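Long-range contacts in transcriptional regulator (Thermus thermophilus, PDB 2H0A), which probably regulates transcription as a CcpA-type repressor and has a core domain built like the periplasmic binding proteins: residues E78-L83 against Q242-R247; D92-D97 against E234-R239; N98-R103 against R259-L264; G114-I119 against P181-A186; G166-L171 against L196-R201. One frame throughout, in Å; residues are numbered along the deposited sequence.

Contact 1: E78-L83 against Q242-R247; sequences ERPVVL and QLLLER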
# COMPACT_ATOMS: atom_id res chain seq x y z
N GLU A 78 -29.03 -11.93 -6.75
CA GLU A 78 -29.74 -12.50 -7.89
C GLU A 78 -29.14 -11.92 -9.16
O GLU A 78 -29.38 -12.42 -10.27
CB GLU A 78 -31.24 -12.14 -7.81
CG GLU A 78 -32.15 -13.26 -7.30
CD GLU A 78 -32.45 -14.33 -8.35
OE1 GLU A 78 -31.52 -15.07 -8.73
OE2 GLU A 78 -33.61 -14.41 -8.80
N ARG A 79 -28.37 -10.85 -9.00
CA ARG A 79 -27.72 -10.19 -10.13
C ARG A 79 -26.66 -11.11 -10.74
O ARG A 79 -26.07 -11.95 -10.05
CB ARG A 79 -27.04 -8.89 -9.68
CG ARG A 79 -27.96 -7.79 -9.17
CD ARG A 79 -29.06 -7.47 -10.17
NE ARG A 79 -30.27 -8.24 -9.89
CZ ARG A 79 -31.05 -8.06 -8.82
NH1 ARG A 79 -30.74 -7.12 -7.93
N PRO A 80 -26.40 -10.96 -12.04
CA PRO A 80 -25.39 -11.78 -12.71
C PRO A 80 -23.99 -11.34 -12.26
O PRO A 80 -23.73 -10.14 -12.11
CB PRO A 80 -25.65 -11.51 -14.19
CG PRO A 80 -26.16 -10.10 -14.18
CD PRO A 80 -27.11 -10.11 -13.02
N VAL A 81 -23.10 -12.30 -12.05
CA VAL A 81 -21.75 -11.99 -11.62
C VAL A 81 -20.69 -12.58 -12.55
O VAL A 81 -20.72 -13.77 -12.88
CB VAL A 81 -21.50 -12.50 -10.18
CG1 VAL A 81 -20.12 -12.07 -9.71
N VAL A 82 -19.75 -11.74 -12.97
CA VAL A 82 -18.68 -12.18 -13.85
C VAL A 82 -17.33 -11.87 -13.19
O VAL A 82 -17.04 -10.71 -12.86
CB VAL A 82 -18.77 -11.48 -15.22
CG1 VAL A 82 -18.80 -9.98 -15.04
CG2 VAL A 82 -17.59 -11.89 -16.10
N LEU A 83 -16.52 -12.91 -12.99
CA LEU A 83 -15.20 -12.77 -12.38
C LEU A 83 -14.13 -12.41 -13.40
O LEU A 83 -14.17 -12.89 -14.53
CB LEU A 83 -14.78 -14.08 -11.71
CG LEU A 83 -15.50 -14.56 -10.45
CD1 LEU A 83 -14.97 -15.93 -10.08
CD2 LEU A 83 -15.25 -13.58 -9.32
N GLN A 242 -18.09 -7.19 -21.38
CA GLN A 242 -18.92 -7.76 -22.44
C GLN A 242 -19.71 -8.97 -21.99
O GLN A 242 -20.90 -9.07 -22.26
CB GLN A 242 -18.06 -8.13 -23.65
CG GLN A 242 -18.86 -8.78 -24.79
CD GLN A 242 -19.85 -7.84 -25.47
OE1 GLN A 242 -20.82 -8.30 -26.09
NE2 GLN A 242 -19.61 -6.54 -25.39
N LEU A 243 -19.05 -9.90 -21.31
CA LEU A 243 -19.72 -11.11 -20.83
C LEU A 243 -20.86 -10.70 -19.92
O LEU A 243 -21.96 -11.24 -20.02
CB LEU A 243 -18.75 -11.99 -20.03
CG LEU A 243 -17.62 -12.71 -20.78
CD1 LEU A 243 -16.61 -13.24 -19.79
CD2 LEU A 243 -18.19 -13.84 -21.61
N LEU A 244 -20.59 -9.74 -19.04
CA LEU A 244 -21.58 -9.25 -18.10
C LEU A 244 -22.82 -8.74 -18.84
O LEU A 244 -23.94 -9.09 -18.48
CB LEU A 244 -21.00 -8.12 -17.25
CG LEU A 244 -21.89 -7.62 -16.12
CD1 LEU A 244 -22.10 -8.72 -15.11
CD2 LEU A 244 -21.24 -6.42 -15.46
N LEU A 245 -22.59 -7.92 -19.86
CA LEU A 245 -23.65 -7.36 -20.68
C LEU A 245 -24.49 -8.46 -21.28
O LEU A 245 -25.72 -8.45 -21.20
CB LEU A 245 -23.07 -6.54 -21.83
CG LEU A 245 -22.71 -5.08 -21.60
CD1 LEU A 245 -22.16 -4.51 -22.90
CD2 LEU A 245 -23.94 -4.29 -21.15
N GLU A 246 -23.81 -9.41 -21.92
CA GLU A 246 -24.48 -10.53 -22.55
C GLU A 246 -25.41 -11.16 -21.53
O GLU A 246 -26.57 -11.45 -21.82
CB GLU A 246 -23.46 -11.55 -23.04
CG GLU A 246 -22.82 -11.18 -24.37
CD GLU A 246 -21.46 -11.83 -24.59
OE1 GLU A 246 -21.18 -12.86 -23.96
OE2 GLU A 246 -20.68 -11.30 -25.41
N ARG A 247 -24.91 -11.33 -20.32
CA ARG A 247 -25.69 -11.93 -19.25
C ARG A 247 -26.80 -10.98 -18.77
O ARG A 247 -27.93 -11.41 -18.54
CB ARG A 247 -24.77 -12.31 -18.09
CG ARG A 247 -24.99 -13.72 -17.59
CD ARG A 247 -24.03 -14.73 -18.21
NE ARG A 247 -24.65 -16.05 -18.29
CZ ARG A 247 -24.00 -17.21 -18.26
NH1 ARG A 247 -22.68 -17.24 -18.14
NH2 ARG A 247 -24.67 -18.34 -18.35
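Pro80 meets Arg247 only through aliphatic carbons, Pro80 CB lying 4.1 Å from Arg247 CB. The flat guanidinium of Arg247 puts neither face nor edge on segment 78-83. Its chain bends at chi2 (96°) and leads it away to a salt bridge with Asp92.

The remaining packing is apolar and centres on Val82, whose two methyls divide the work. Chi1 of 55° places CG1 between the backbone N and the carbonyl carbon and aims it at Leu244, with Val82 CG1 3.5 Å from Leu244 CD1. CG2 serves Leu243, at 4.0 Å from Leu243 CD1, and these two side chains cross at about a right angle. Leu244 also reaches back to the residue before the strand, its CD1 lying 3.7 Å from Pro80 O. Replacing Val82 by an alanine removes both methyls and would probably open a gap against the helix, leaving Leu243 CD1 and Leu244 CD1 without these partners.

The contact is a helix laid on a sheet. Strand 81-84 runs between strands 58-62 and 92-96. Helix 233-248 rests on all three, with Leu244 touching Ile60 and Leu243 touching Val94.

Contact 2: D92-D97 against E234-R239; sequences DSVYLD and EAMGAR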
# COMPACT_ATOMS: atom_id res chain seq x y z
N ASP A 92 -18.96 -16.77 -14.90
CA ASP A 92 -18.20 -16.48 -16.11
C ASP A 92 -16.89 -15.89 -15.59
O ASP A 92 -16.90 -14.99 -14.74
CB ASP A 92 -18.91 -15.45 -16.98
CG ASP A 92 -20.17 -15.99 -17.62
OD1 ASP A 92 -20.27 -17.23 -17.79
OD2 ASP A 92 -21.06 -15.18 -17.97
N SER A 93 -15.77 -16.38 -16.10
CA SER A 93 -14.49 -15.91 -15.63
C SER A 93 -13.49 -15.61 -16.72
O SER A 93 -13.27 -16.42 -17.63
CB SER A 93 -13.88 -16.95 -14.70
OG SER A 93 -14.83 -17.43 -13.77
N VAL A 94 -12.87 -14.44 -16.64
CA VAL A 94 -11.83 -14.08 -17.58
C VAL A 94 -10.58 -14.15 -16.71
O VAL A 94 -10.62 -13.82 -15.52
CB VAL A 94 -12.06 -12.66 -18.19
CG1 VAL A 94 -13.38 -12.11 -17.70
CG2 VAL A 94 -10.91 -11.72 -17.86
N TYR A 95 -9.48 -14.64 -17.26
CA TYR A 95 -8.25 -14.77 -16.48
C TYR A 95 -7.05 -14.91 -17.40
O TYR A 95 -7.21 -15.15 -18.59
CB TYR A 95 -8.32 -15.99 -15.57
CG TYR A 95 -8.49 -17.28 -16.33
CD1 TYR A 95 -9.74 -17.65 -16.84
CD2 TYR A 95 -7.40 -18.10 -16.60
CE1 TYR A 95 -9.90 -18.81 -17.59
CE2 TYR A 95 -7.54 -19.26 -17.36
CZ TYR A 95 -8.80 -19.61 -17.86
OH TYR A 95 -8.95 -20.73 -18.64
N LEU A 96 -5.86 -14.77 -16.83
CA LEU A 96 -4.62 -14.87 -17.58
C LEU A 96 -3.88 -16.16 -17.27
O LEU A 96 -3.97 -16.68 -16.17
CB LEU A 96 -3.70 -13.70 -17.23
CG LEU A 96 -2.49 -13.58 -18.15
CD1 LEU A 96 -2.81 -12.57 -19.22
CD2 LEU A 96 -1.26 -13.16 -17.37
N ASP A 97 -3.14 -16.66 -18.25
CA ASP A 97 -2.34 -17.87 -18.06
C ASP A 97 -1.01 -17.40 -17.45
O ASP A 97 -0.02 -17.20 -18.17
CB ASP A 97 -2.06 -18.56 -19.40
CG ASP A 97 -1.42 -19.93 -19.23
OD1 ASP A 97 -0.49 -20.07 -18.40
OD2 ASP A 97 -1.84 -20.87 -19.93
N GLU A 234 -6.49 -4.23 -19.73
CA GLU A 234 -7.66 -3.49 -20.18
C GLU A 234 -8.58 -4.45 -20.93
O GLU A 234 -9.78 -4.52 -20.65
CB GLU A 234 -7.26 -2.32 -21.08
CG GLU A 234 -6.32 -1.33 -20.42
CD GLU A 234 -4.87 -1.76 -20.49
OE1 GLU A 234 -4.59 -2.96 -20.33
OE2 GLU A 234 -4.00 -0.88 -20.68
N ALA A 235 -8.00 -5.19 -21.88
CA ALA A 235 -8.77 -6.15 -22.68
C ALA A 235 -9.44 -7.18 -21.77
O ALA A 235 -10.54 -7.66 -22.06
CB ALA A 235 -7.84 -6.86 -23.68
N MET A 236 -8.78 -7.51 -20.66
CA MET A 236 -9.32 -8.45 -19.69
C MET A 236 -10.55 -7.84 -19.02
O MET A 236 -11.54 -8.53 -18.79
CB MET A 236 -8.26 -8.81 -18.64
CG MET A 236 -7.11 -9.68 -19.16
SD MET A 236 -5.83 -10.03 -17.93
CE MET A 236 -6.79 -10.94 -16.78
N GLY A 237 -10.48 -6.54 -18.73
CA GLY A 237 -11.60 -5.84 -18.12
C GLY A 237 -12.72 -5.69 -19.14
O GLY A 237 -13.89 -5.96 -18.85
N ALA A 238 -12.35 -5.25 -20.34
CA ALA A 238 -13.31 -5.10 -21.44
C ALA A 238 -14.04 -6.41 -21.72
O ALA A 238 -15.25 -6.42 -21.93
CB ALA A 238 -12.60 -4.63 -22.70
N ARG A 239 -13.31 -7.52 -21.72
CA ARG A 239 -13.94 -8.82 -21.96
C ARG A 239 -14.88 -9.14 -20.81
O ARG A 239 -15.98 -9.65 -21.02
CB ARG A 239 -12.89 -9.92 -22.10
CG ARG A 239 -13.47 -11.33 -22.23
CD ARG A 239 -14.50 -11.42 -23.38
NE ARG A 239 -13.93 -10.98 -24.65
CZ ARG A 239 -14.62 -10.86 -25.78
NH1 ARG A 239 -15.92 -11.14 -25.80
NH2 ARG A 239 -14.02 -10.43 -26.88
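Val94 and Leu96 pack against Met236 where helix 233-248 lies on the sheet, a helix-on-strand layer of this alpha/beta fold. Strand 92-96 and the 234-239 turns of the helix run almost exactly antiparallel, at 173°. Their axes come within 8.5 Å, and the meeting is entirely a matter of packing.

Met236 carries the helix side of the packing. Its CG lies beside the backbone N, with chi1 -71°, and the chain then bends at chi3 so that the methyl turns onto the strand backbone. Met236 CE sits 3.9 Å from Leu96 N and 4.0 Å from Tyr95 C. The sulfur is used too, with Met236 SD 4.2 Å from Leu96 CD1; the two side chains cross at about a right angle. Nearer the helix backbone, Val94 CG2 rests 4.0 Å from Met236 CB and also approaches the carbonyl of that residue. One turn on, Arg239 adds a looser touch: its CG comes 4.5 Å from Val94 CB, and the charged end leads away from the strand.

Strand 92-96 lies between strands 81-84 and 257-265. Val94 also touches Val84 on one neighbour and Leu96 touches Phe260 on the other. Phe260 in turn packs on Ala235 and Arg239. Further along the helix, Ala240 continues the cover over Val94.

Contact 3: N98-R103 against R259-L264; sequences NRLGGR and RFEPVL
Leu100 and Gly101 meet Pro262 by van der Waals packing. Pro262 points toward Leu100 and Gly101, and its CG does the touching: Pro262 CG is 3.5 Å from Leu100 O and 3.8 Å from Gly101 CA. Leu100 CD2 lies beside the same ring, 4.3 Å from Pro262 CD. Gly101 has backbone angles (phi 103°) that a side chain would not tolerate well, and a CB there would also run into Pro262 CG.

Leu100 CD2 likewise packs on a polar pair. With chi1 172°, the leucine holds CG anti to the backbone N and reaches across to Glu261, where CD2 lies 3.8 Å from Glu261 OE2. The same methyl approaches the Arg259 guanidinium obliquely, 4.1 Å from Arg259 NH2.

The charged interactions lie within segment 259-264 and beside it. Arg259 NH2 forms a salt bridge to Glu261 OE2 at 2.9 Å, with an N-H...O angle of 147°. It uses the anti lone pair of the oxygen, and NH1 adds a weak second bond. Arg259 also has a salt bridge to Asp97. Asp97 OD1 accepts the backbone N-H of Leu100, which ties both segments to one carboxylate.

Strand 257-265 is broken near Pro262, pairing with strand 92-96 before the break and with strand 227-230 after it. Such chain crossings between two lobes are characteristic of periplasmic-binding-protein-like folds.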
# COMPACT_ATOMS: atom_id res chain seq x y z
N ASN A 98 -0.99 -17.21 -16.14
CA ASN A 98 0.20 -16.76 -15.44
C ASN A 98 1.36 -17.74 -15.43
O ASN A 98 2.51 -17.32 -15.32
CB ASN A 98 -0.14 -16.36 -14.00
CG ASN A 98 -0.64 -14.93 -13.90
OD1 ASN A 98 0.16 -13.98 -13.95
ND2 ASN A 98 -1.95 -14.76 -13.77
N ARG A 99 1.07 -19.04 -15.52
CA ARG A 99 2.13 -20.05 -15.52
C ARG A 99 2.93 -19.82 -16.79
O ARG A 99 4.16 -19.85 -16.79
CB ARG A 99 1.54 -21.46 -15.52
CG ARG A 99 2.51 -22.50 -14.98
CD ARG A 99 2.10 -23.90 -15.39
NE ARG A 99 2.83 -24.92 -14.63
CZ ARG A 99 2.60 -25.21 -13.35
NH1 ARG A 99 1.66 -24.56 -12.67
NH2 ARG A 99 3.31 -26.15 -12.76
N LEU A 100 2.21 -19.62 -17.89
CA LEU A 100 2.84 -19.30 -19.15
C LEU A 100 3.23 -17.85 -18.87
O LEU A 100 2.47 -17.12 -18.22
CB LEU A 100 1.82 -19.36 -20.28
CG LEU A 100 2.28 -18.86 -21.65
CD1 LEU A 100 3.23 -19.87 -22.27
CD2 LEU A 100 1.08 -18.66 -22.54
N GLY A 101 4.38 -17.41 -19.34
CA GLY A 101 4.76 -16.04 -19.03
C GLY A 101 5.79 -16.18 -17.93
O GLY A 101 6.81 -15.50 -17.93
N GLY A 102 5.49 -17.06 -16.98
CA GLY A 102 6.45 -17.34 -15.93
C GLY A 102 7.49 -18.09 -16.74
O GLY A 102 8.70 -17.95 -16.55
N ARG A 103 6.99 -18.88 -17.69
CA ARG A 103 7.84 -19.67 -18.58
C ARG A 103 8.46 -18.76 -19.62
O ARG A 103 9.63 -18.92 -19.97
CB ARG A 103 7.03 -20.77 -19.27
CG ARG A 103 6.49 -21.83 -18.33
CD ARG A 103 6.20 -23.11 -19.07
NE ARG A 103 5.12 -22.96 -20.04
CZ ARG A 103 3.82 -23.05 -19.75
NH1 ARG A 103 3.44 -23.30 -18.51
NH2 ARG A 103 2.92 -22.90 -20.71
N ARG A 259 -9.62 -17.18 -21.37
CA ARG A 259 -8.23 -17.14 -20.97
C ARG A 259 -7.35 -16.27 -21.88
O ARG A 259 -7.33 -16.43 -23.10
CB ARG A 259 -7.69 -18.57 -20.91
CG ARG A 259 -6.19 -18.74 -20.99
CD ARG A 259 -5.85 -20.23 -21.05
NE ARG A 259 -4.44 -20.48 -21.34
CZ ARG A 259 -3.87 -20.31 -22.53
NH1 ARG A 259 -4.59 -19.91 -23.57
NH2 ARG A 259 -2.56 -20.52 -22.66
N PHE A 260 -6.62 -15.35 -21.26
CA PHE A 260 -5.73 -14.47 -21.99
C PHE A 260 -4.29 -14.96 -21.85
O PHE A 260 -3.99 -15.75 -20.97
CB PHE A 260 -5.85 -13.03 -21.46
CG PHE A 260 -7.10 -12.32 -21.92
CD1 PHE A 260 -8.35 -12.71 -21.48
CD2 PHE A 260 -7.01 -11.25 -22.81
CE1 PHE A 260 -9.51 -12.05 -21.91
CE2 PHE A 260 -8.16 -10.58 -23.25
CZ PHE A 260 -9.40 -10.98 -22.80
N GLU A 261 -3.41 -14.50 -22.74
CA GLU A 261 -2.00 -14.91 -22.68
C GLU A 261 -1.10 -13.70 -22.60
O GLU A 261 -1.31 -12.71 -23.28
CB GLU A 261 -1.59 -15.74 -23.91
CG GLU A 261 -2.37 -17.02 -24.14
CD GLU A 261 -1.77 -17.89 -25.25
OE1 GLU A 261 -1.36 -17.33 -26.29
OE2 GLU A 261 -1.73 -19.13 -25.09
N PRO A 262 -0.06 -13.77 -21.75
CA PRO A 262 0.89 -12.67 -21.59
C PRO A 262 1.93 -12.77 -22.70
O PRO A 262 2.09 -13.82 -23.31
CB PRO A 262 1.46 -12.94 -20.21
CG PRO A 262 1.52 -14.43 -20.18
CD PRO A 262 0.19 -14.83 -20.76
N VAL A 263 2.65 -11.68 -22.95
CA VAL A 263 3.65 -11.70 -24.00
C VAL A 263 4.89 -10.93 -23.58
O VAL A 263 4.79 -9.90 -22.91
CB VAL A 263 3.08 -11.09 -25.31
CG1 VAL A 263 2.74 -9.62 -25.09
CG2 VAL A 263 4.07 -11.24 -26.45
N LEU A 264 6.05 -11.43 -23.98
CA LEU A 264 7.30 -10.78 -23.64
C LEU A 264 7.49 -9.54 -24.49
O LEU A 264 7.27 -9.57 -25.71
CB LEU A 264 8.48 -11.72 -23.89
CG LEU A 264 9.86 -11.48 -23.26
CD1 LEU A 264 10.92 -12.08 -24.17
CD2 LEU A 264 10.13 -10.01 -23.07

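Contact 4: G114-I119 against P181-A186; sequences GPIFAI and PLNVFA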
# COMPACT_ATOMS: atom_id res chain seq x y z
N GLY A 114 25.57 -14.79 -16.33
CA GLY A 114 25.36 -14.42 -14.94
C GLY A 114 24.16 -15.11 -14.32
O GLY A 114 23.19 -15.41 -15.03
N PRO A 115 24.19 -15.38 -13.00
CA PRO A 115 23.12 -16.05 -12.25
C PRO A 115 21.77 -15.36 -12.33
O PRO A 115 21.67 -14.13 -12.34
CB PRO A 115 23.67 -16.06 -10.83
CG PRO A 115 24.48 -14.81 -10.79
CD PRO A 115 25.22 -14.87 -12.08
N ILE A 116 20.72 -16.16 -12.37
CA ILE A 116 19.37 -15.66 -12.47
C ILE A 116 18.67 -15.65 -11.11
O ILE A 116 18.61 -16.68 -10.42
CB ILE A 116 18.56 -16.52 -13.45
CG1 ILE A 116 19.25 -16.50 -14.82
CG2 ILE A 116 17.13 -16.03 -13.51
CD1 ILE A 116 18.76 -17.57 -15.78
N PHE A 117 18.16 -14.48 -10.72
CA PHE A 117 17.47 -14.32 -9.45
C PHE A 117 16.02 -13.98 -9.73
O PHE A 117 15.68 -13.54 -10.83
CB PHE A 117 18.07 -13.19 -8.61
CG PHE A 117 19.51 -13.40 -8.24
CD1 PHE A 117 20.53 -13.03 -9.10
CD2 PHE A 117 19.84 -13.95 -7.00
CE1 PHE A 117 21.85 -13.21 -8.76
CE2 PHE A 117 21.16 -14.14 -6.64
CZ PHE A 117 22.17 -13.77 -7.53
N ALA A 118 15.17 -14.17 -8.73
CA ALA A 118 13.76 -13.88 -8.87
C ALA A 118 13.22 -13.22 -7.61
O ALA A 118 13.71 -13.45 -6.50
CB ALA A 118 12.99 -15.16 -9.15
N ILE A 119 12.21 -12.37 -7.80
CA ILE A 119 11.57 -11.67 -6.69
C ILE A 119 10.13 -12.15 -6.63
O ILE A 119 9.40 -12.12 -7.62
CB ILE A 119 11.61 -10.13 -6.89
CG1 ILE A 119 13.05 -9.67 -7.12
CG2 ILE A 119 11.06 -9.43 -5.64
CD1 ILE A 119 13.20 -8.18 -7.30
N PRO A 181 27.69 -9.44 -14.35
CA PRO A 181 26.28 -9.28 -14.71
C PRO A 181 25.40 -10.29 -14.00
O PRO A 181 25.83 -11.40 -13.68
CB PRO A 181 26.29 -9.51 -16.21
CG PRO A 181 27.27 -10.63 -16.32
CD PRO A 181 28.41 -10.17 -15.41
N LEU A 182 24.15 -9.90 -13.76
CA LEU A 182 23.20 -10.79 -13.14
C LEU A 182 21.80 -10.45 -13.64
O LEU A 182 21.51 -9.32 -14.02
CB LEU A 182 23.27 -10.72 -11.61
CG LEU A 182 22.89 -9.44 -10.88
CD1 LEU A 182 22.71 -9.73 -9.41
CD2 LEU A 182 23.97 -8.41 -11.09
N ASN A 183 20.95 -11.47 -13.65
CA ASN A 183 19.60 -11.33 -14.13
C ASN A 183 18.60 -11.39 -13.01
O ASN A 183 18.73 -12.20 -12.10
CB ASN A 183 19.33 -12.42 -15.15
CG ASN A 183 20.40 -12.48 -16.21
OD1 ASN A 183 20.53 -11.56 -17.01
ND2 ASN A 183 21.18 -13.56 -16.21
N VAL A 184 17.59 -10.53 -13.11
CA VAL A 184 16.54 -10.46 -12.10
C VAL A 184 15.14 -10.51 -12.71
O VAL A 184 14.83 -9.80 -13.66
CB VAL A 184 16.65 -9.14 -11.28
CG1 VAL A 184 15.52 -9.07 -10.26
CG2 VAL A 184 18.01 -9.04 -10.60
N PHE A 185 14.30 -11.38 -12.15
CA PHE A 185 12.92 -11.48 -12.57
C PHE A 185 12.15 -10.83 -11.42
O PHE A 185 11.89 -11.46 -10.40
CB PHE A 185 12.48 -12.94 -12.73
CG PHE A 185 11.03 -13.10 -13.10
CD1 PHE A 185 10.39 -12.14 -13.89
CD2 PHE A 185 10.31 -14.21 -12.69
CE1 PHE A 185 9.05 -12.28 -14.25
CE2 PHE A 185 8.97 -14.36 -13.05
CZ PHE A 185 8.34 -13.39 -13.84
N ALA A 186 11.79 -9.56 -11.60
CA ALA A 186 11.07 -8.80 -10.58
C ALA A 186 9.77 -9.43 -10.16
O ALA A 186 9.45 -9.46 -8.98
CB ALA A 186 10.82 -7.39 -11.06
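Phe117 N donates to Asn183 O at 2.7 Å, and Phe117 O accepts from Phe185 N at 2.9 Å. These two bonds, with Asn183 N to Pro115 O (3.1 Å) and Ile119 N to Phe185 O (2.8 Å), pair strands 116-121 and 182-185 in parallel. They are adjacent strands of the alpha/beta sheet in the periplasmic-binding-protein-like domain. The Asn183 side chain is held as well, its ND2 bonding to Pro113 O.

The side chains alternate between faces. Ile116, Ala118, Asn183 and Phe185 share one, where helices 99-109 and 133-147 pack and Phe185 stacks on Phe141. Phe117 and Val184 point to the other, under helix 164-175.

Leu182 has chi1 65°, which brings its branch to the Phe117 ring, where Leu182 CD1 lies 3.6 Å from Phe117 CE1. Asn183 O sits at the edge of that ring, close to its plane. At the C-terminal end of the pairing, Ile119 crosses obliquely to Val184, bringing Ile119 CD1 3.9 Å from Val184 CG1.

Contact 5: G166-L171 against L196-R201; sequences GGRLAL and LEEAVR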
# COMPACT_ATOMS: atom_id res chain seq x y z
N GLY A 166 10.85 -2.80 -2.10
CA GLY A 166 11.12 -4.22 -2.05
C GLY A 166 12.13 -4.61 -3.12
O GLY A 166 13.06 -5.39 -2.87
N GLY A 167 11.96 -4.07 -4.32
CA GLY A 167 12.87 -4.35 -5.41
C GLY A 167 14.28 -3.87 -5.11
O GLY A 167 15.26 -4.53 -5.44
N ARG A 168 14.38 -2.71 -4.48
CA ARG A 168 15.68 -2.16 -4.13
C ARG A 168 16.32 -3.05 -3.06
O ARG A 168 17.50 -3.38 -3.15
CB ARG A 168 15.55 -0.73 -3.62
CG ARG A 168 15.07 0.27 -4.67
CD ARG A 168 14.87 1.65 -4.06
NE ARG A 168 16.09 2.11 -3.42
CZ ARG A 168 16.13 2.98 -2.42
NH1 ARG A 168 15.01 3.51 -1.95
NH2 ARG A 168 17.30 3.32 -1.88
N LEU A 169 15.54 -3.42 -2.05
CA LEU A 169 16.05 -4.28 -0.99
C LEU A 169 16.58 -5.58 -1.62
O LEU A 169 17.64 -6.09 -1.24
CB LEU A 169 14.94 -4.62 0.01
CG LEU A 169 14.85 -4.11 1.46
CD1 LEU A 169 16.02 -3.23 1.83
CD2 LEU A 169 13.52 -3.38 1.62
N ALA A 170 15.84 -6.10 -2.60
CA ALA A 170 16.20 -7.35 -3.28
C ALA A 170 17.49 -7.29 -4.10
O ALA A 170 18.35 -8.14 -3.95
CB ALA A 170 15.04 -7.81 -4.16
N LEU A 171 17.63 -6.29 -4.96
CA LEU A 171 18.85 -6.19 -5.75
C LEU A 171 20.05 -6.12 -4.80
O LEU A 171 21.11 -6.70 -5.06
CB LEU A 171 18.82 -4.93 -6.63
CG LEU A 171 20.09 -4.66 -7.44
CD1 LEU A 171 20.33 -5.81 -8.40
CD2 LEU A 171 19.97 -3.35 -8.19
N LEU A 196 15.56 -1.46 -10.89
CA LEU A 196 16.07 -0.56 -11.91
C LEU A 196 16.67 0.68 -11.26
O LEU A 196 17.79 1.07 -11.56
CB LEU A 196 14.92 -0.17 -12.83
CG LEU A 196 15.20 -0.20 -14.32
CD1 LEU A 196 15.83 -1.52 -14.70
CD2 LEU A 196 13.89 -0.00 -15.07
N GLU A 197 15.91 1.29 -10.35
CA GLU A 197 16.31 2.50 -9.63
C GLU A 197 17.57 2.30 -8.79
O GLU A 197 18.50 3.10 -8.88
CB GLU A 197 15.18 2.95 -8.71
CG GLU A 197 15.50 4.20 -7.90
CD GLU A 197 14.64 4.32 -6.66
OE1 GLU A 197 13.40 4.46 -6.79
OE2 GLU A 197 15.21 4.28 -5.54
N GLU A 198 17.58 1.24 -7.98
CA GLU A 198 18.73 0.95 -7.13
C GLU A 198 19.95 0.58 -7.95
O GLU A 198 21.09 0.82 -7.54
CB GLU A 198 18.41 -0.20 -6.16
CG GLU A 198 19.50 -0.44 -5.11
CD GLU A 198 19.58 0.67 -4.06
OE1 GLU A 198 19.03 1.77 -4.28
OE2 GLU A 198 20.21 0.44 -3.00
N ALA A 199 19.74 -0.03 -9.10
CA ALA A 199 20.87 -0.38 -9.94
C ALA A 199 21.54 0.92 -10.35
O ALA A 199 22.72 1.12 -10.10
CB ALA A 199 20.41 -1.16 -11.16
N VAL A 200 20.76 1.81 -10.96
CA VAL A 200 21.25 3.11 -11.43
C VAL A 200 21.97 3.89 -10.33
O VAL A 200 23.01 4.50 -10.56
CB VAL A 200 20.11 3.97 -11.97
CG1 VAL A 200 20.62 5.33 -12.39
CG2 VAL A 200 19.46 3.27 -13.14
N ARG A 201 21.39 3.86 -9.14
CA ARG A 201 21.98 4.53 -7.99
C ARG A 201 23.39 3.98 -7.79
O ARG A 201 24.10 4.37 -6.85
CB ARG A 201 21.15 4.24 -6.75
CG ARG A 201 21.00 5.40 -5.80
CD ARG A 201 20.61 4.90 -4.44
NE ARG A 201 21.78 4.33 -3.78
CZ ARG A 201 21.73 3.55 -2.71
NH1 ARG A 201 20.55 3.25 -2.17
NH2 ARG A 201 22.85 3.09 -2.17
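Arg168 places one face of its guanidinium against Glu197, whose OE2 sits 3.2 Å from Arg168 NE. This oxygen is well out of the guanidinium plane, so the two attract by charge and no N-H points at it. Glu198 is held differently. Its OE1 lies at the guanidinium edge, near the plane, and accepts from Arg168 NE at 3.1 Å with an N-H...O angle of 156°. The nitrogen meets that oxygen from above the carboxylate plane. Arg168 NH2 adds a weak bond to the same oxygen. A bend at chi3 (56°) turns the arginine head so that it can serve both acids. Arg201 joins the network, its NH1 2.9 Å from Glu198 OE2 as a charge contact. The two arginines are thus bridged by the Glu198 carboxylate. A leucine at Arg168 would probably leave Glu197 and Glu198 without this positive mate and strip the network of its link between the helices.

The network joins helices 164-175 and 189-200, which lie side by side in the alpha/beta domain. Their segments cross at -50° with axes 8.4 Å apart. Arg168 also faces the second subunit, where its NH2 makes a weak hydrogen bond to Tyr158 OH of that chain.

Three residues on from Arg168, the contact is van der Waals packing. Leu171 points its CD2 at the next helix, 3.7 Å from Ala199 CB and 3.5 Å from Ala199 N.

In the fold
The five contacts follow one long mixed sheet and its covering helices. Contacts 1 and 2 lie 13 Å apart between centres and share helix 233-248; Arg247 and Asp92 bridge them by a salt bridge. Contact 3 is 13 Å from contact 2, joined through Tyr95 with Phe260 and Asp97 with Arg259. It lies between this part of the fold and contact 4, whose centre is 19 Å away. Contacts 4 and 5 are 12 Å apart and touch where Ile119 CD1 packs 3.7 Å from Ala170 CB. Contacts 1 and 5 lie on opposite sides of the chain's centre, about 42 Å apart. Contact 5 alone reaches the second subunit.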